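Acyl-CoA hydrolase (Bacillus halodurans, PDB 1VPM) probably hydrolyses the thioester bond of long-chain fatty acyl-CoA, and binds coenzyme A. Local coordinates at residues D51-L56 with V102-H107. Numbering follows the deposited sequence.
Sequences DEIAAL and VYVRVH
No flat group enters the contact of Ile53 and Ala54 with Val102 and Val104; the neighbouring ring, that of Tyr103, leaves strand 99-109 on the side away from the helix. Over one face of this ring, nearer its margin than its centre, sits the backbone N of Arg105, 4.2 Å from the plane. At its phenolic end, Arg105 NH1 gives Tyr103 OH a weak hydrogen bond (3.3 Å, 134°), and OH also bonds Glu121.

The side chains that meet across the contact are all aliphatic. Ile53 CG2 lies against both branches of Val104, 3.8 Å from CG1 and 4.0 Å from CG2, and the two side chains cross obliquely. With Ile53 CG1 anti to its own backbone N (chi1 -165°), CG2 falls between that N and the carbonyl carbon and is the branch that touches the valine. The next residue, Ala54, turns its methyl toward the strand, CB 3.9 Å from Val102 CG1. That same CG1 also rests on Ala54 CA at 4.0 Å, while Val102 CG2 comes up to Ala54 O at 4.1 Å. The short side chain lets the valine reach the helix backbone itself, and the axes of 51-56 and 102-107 come within 8.8 Å, their N-to-C directions 138° apart.

This is the hotdog fold, with helix 43-62 lying across the antiparallel sheet and these residues in its buried core. Thr24, Gln26 and Leu88 continue the packing around Ile53, and Met126 and Thr57 that around Val102. From the same helical turn, Asp51 turns away from the strand and hydrogen-bonds Thr68, a residue of the coenzyme A site.

No hydrogen bond joins helix to strand here; the methyls of Ile53, Val102 and Val104 pack with the alanine CB, and the fit rests on shape and exclusion of water, not on directed bonds.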
loop_
_atom_site.group_PDB
_atom_site.type_symbol
_atom_site.label_atom_id
_atom_site.label_comp_id
_atom_site.label_asym_id
_atom_site.label_seq_id
_atom_site.Cartn_x
_atom_site.Cartn_y
_atom_site.Cartn_z
ATOM N N ASP A 51 1.715 16.362 -5.876
ATOM C CA ASP A 51 0.363 16.417 -6.461
ATOM C C ASP A 51 -0.693 16.241 -5.382
ATOM O O ASP A 51 -1.731 16.890 -5.449
ATOM C CB ASP A 51 0.180 15.336 -7.496
ATOM C CG ASP A 51 -1.113 15.491 -8.258
ATOM O OD1 ASP A 51 -1.115 16.443 -9.102
ATOM O OD2 ASP A 51 -2.071 14.692 -8.040
ATOM N N GLU A 52 -0.459 15.400 -4.383
ATOM C CA GLU A 52 -1.426 15.170 -3.304
ATOM C C GLU A 52 -1.703 16.468 -2.599
ATOM O O GLU A 52 -2.874 16.821 -2.336
ATOM C CB GLU A 52 -0.874 14.122 -2.316
ATOM C CG GLU A 52 -1.831 13.654 -1.286
ATOM C CD GLU A 52 -1.221 12.645 -0.307
ATOM O OE1 GLU A 52 -0.376 11.808 -0.729
ATOM O OE2 GLU A 52 -1.600 12.736 0.869
ATOM N N ILE A 53 -0.640 17.190 -2.261
ATOM C CA ILE A 53 -0.818 18.432 -1.495
ATOM C C ILE A 53 -1.431 19.483 -2.427
ATOM O O ILE A 53 -2.236 20.300 -2.013
ATOM C CB ILE A 53 0.443 18.891 -0.770
ATOM C CG1 ILE A 53 0.107 19.948 0.296
ATOM C CG2 ILE A 53 1.463 19.362 -1.629
ATOM C CD1 ILE A 53 1.193 20.217 1.255
ATOM N N ALA A 54 -1.090 19.460 -3.693
ATOM C CA ALA A 54 -1.686 20.409 -4.612
ATOM C C ALA A 54 -3.176 20.226 -4.792
ATOM O O ALA A 54 -3.907 21.211 -4.920
ATOM C CB ALA A 54 -0.965 20.386 -5.943
ATOM N N ALA A 55 -3.611 18.984 -4.874
ATOM C CA ALA A 55 -5.027 18.620 -4.977
ATOM C C ALA A 55 -5.760 19.108 -3.742
ATOM O O ALA A 55 -6.838 19.691 -3.862
ATOM C CB ALA A 55 -5.191 17.152 -5.120
ATOM N N LEU A 56 -5.205 18.848 -2.550
ATOM C CA LEU A 56 -5.826 19.331 -1.327
ATOM C C LEU A 56 -5.971 20.843 -1.292
ATOM O O LEU A 56 -7.046 21.375 -0.955
ATOM C CB LEU A 56 -5.068 18.816 -0.084
ATOM C CG LEU A 56 -5.243 17.355 0.325
ATOM C CD1 LEU A 56 -4.117 16.946 1.230
ATOM C CD2 LEU A 56 -6.599 17.147 1.005
ATOM N N VAL A 102 -0.905 26.364 -8.411
ATOM C CA VAL A 102 -0.536 25.935 -7.071
ATOM C C VAL A 102 1.002 25.862 -6.976
ATOM O O VAL A 102 1.673 25.250 -7.818
ATOM C CB VAL A 102 -1.190 24.607 -6.671
ATOM C CG1 VAL A 102 -0.725 24.184 -5.283
ATOM C CG2 VAL A 102 -2.711 24.709 -6.728
ATOM N N TYR A 103 1.543 26.596 -6.031
ATOM C CA TYR A 103 2.971 26.507 -5.680
ATOM C C TYR A 103 3.139 25.509 -4.547
ATOM O O TYR A 103 2.404 25.534 -3.548
ATOM C CB TYR A 103 3.488 27.906 -5.281
ATOM C CG TYR A 103 4.831 27.887 -4.575
ATOM C CD1 TYR A 103 6.013 27.790 -5.287
ATOM C CD2 TYR A 103 4.904 27.929 -3.170
ATOM C CE1 TYR A 103 7.258 27.775 -4.617
ATOM C CE2 TYR A 103 6.120 27.941 -2.509
ATOM C CZ TYR A 103 7.281 27.818 -3.206
ATOM O OH TYR A 103 8.446 27.829 -2.490
ATOM N N VAL A 104 4.126 24.632 -4.694
ATOM C CA VAL A 104 4.487 23.676 -3.683
ATOM C C VAL A 104 5.984 23.764 -3.398
ATOM O O VAL A 104 6.772 23.697 -4.289
ATOM C CB VAL A 104 4.098 22.239 -4.087
ATOM C CG1 VAL A 104 4.467 21.256 -3.001
ATOM C CG2 VAL A 104 2.593 22.112 -4.346
ATOM N N ARG A 105 6.336 23.767 -2.104
ATOM C CA ARG A 105 7.735 23.657 -1.649
ATOM C C ARG A 105 7.874 22.404 -0.813
ATOM O O ARG A 105 6.996 22.051 0.014
ATOM C CB ARG A 105 8.213 24.885 -0.903
ATOM C CG ARG A 105 7.303 25.495 0.133
ATOM C CD ARG A 105 8.065 26.620 0.891
ATOM N NE ARG A 105 7.134 27.543 1.530
ATOM C CZ ARG A 105 7.060 28.845 1.235
ATOM N NH1 ARG A 105 7.807 29.398 0.288
ATOM N NH2 ARG A 105 6.183 29.599 1.866
ATOM N N VAL A 106 9.004 21.738 -1.002
ATOM C CA VAL A 106 9.312 20.493 -0.296
ATOM C C VAL A 106 10.695 20.637 0.385
ATOM O O VAL A 106 11.679 21.061 -0.225
ATOM C CB VAL A 106 9.345 19.301 -1.266
ATOM C CG1 VAL A 106 9.644 18.035 -0.497
ATOM C CG2 VAL A 106 8.062 19.194 -2.103
ATOM N N HIS A 107 10.747 20.306 1.674
ATOM C CA HIS A 107 11.999 20.263 2.471
ATOM C C HIS A 107 12.135 18.878 3.066
ATOM O O HIS A 107 11.131 18.179 3.275
ATOM C CB HIS A 107 11.973 21.250 3.653
ATOM C CG HIS A 107 12.094 22.679 3.235
ATOM N ND1 HIS A 107 11.031 23.393 2.719
ATOM C CD2 HIS A 107 13.155 23.515 3.255
ATOM C CE1 HIS A 107 11.446 24.623 2.439
ATOM N NE2 HIS A 107 12.729 24.725 2.763
#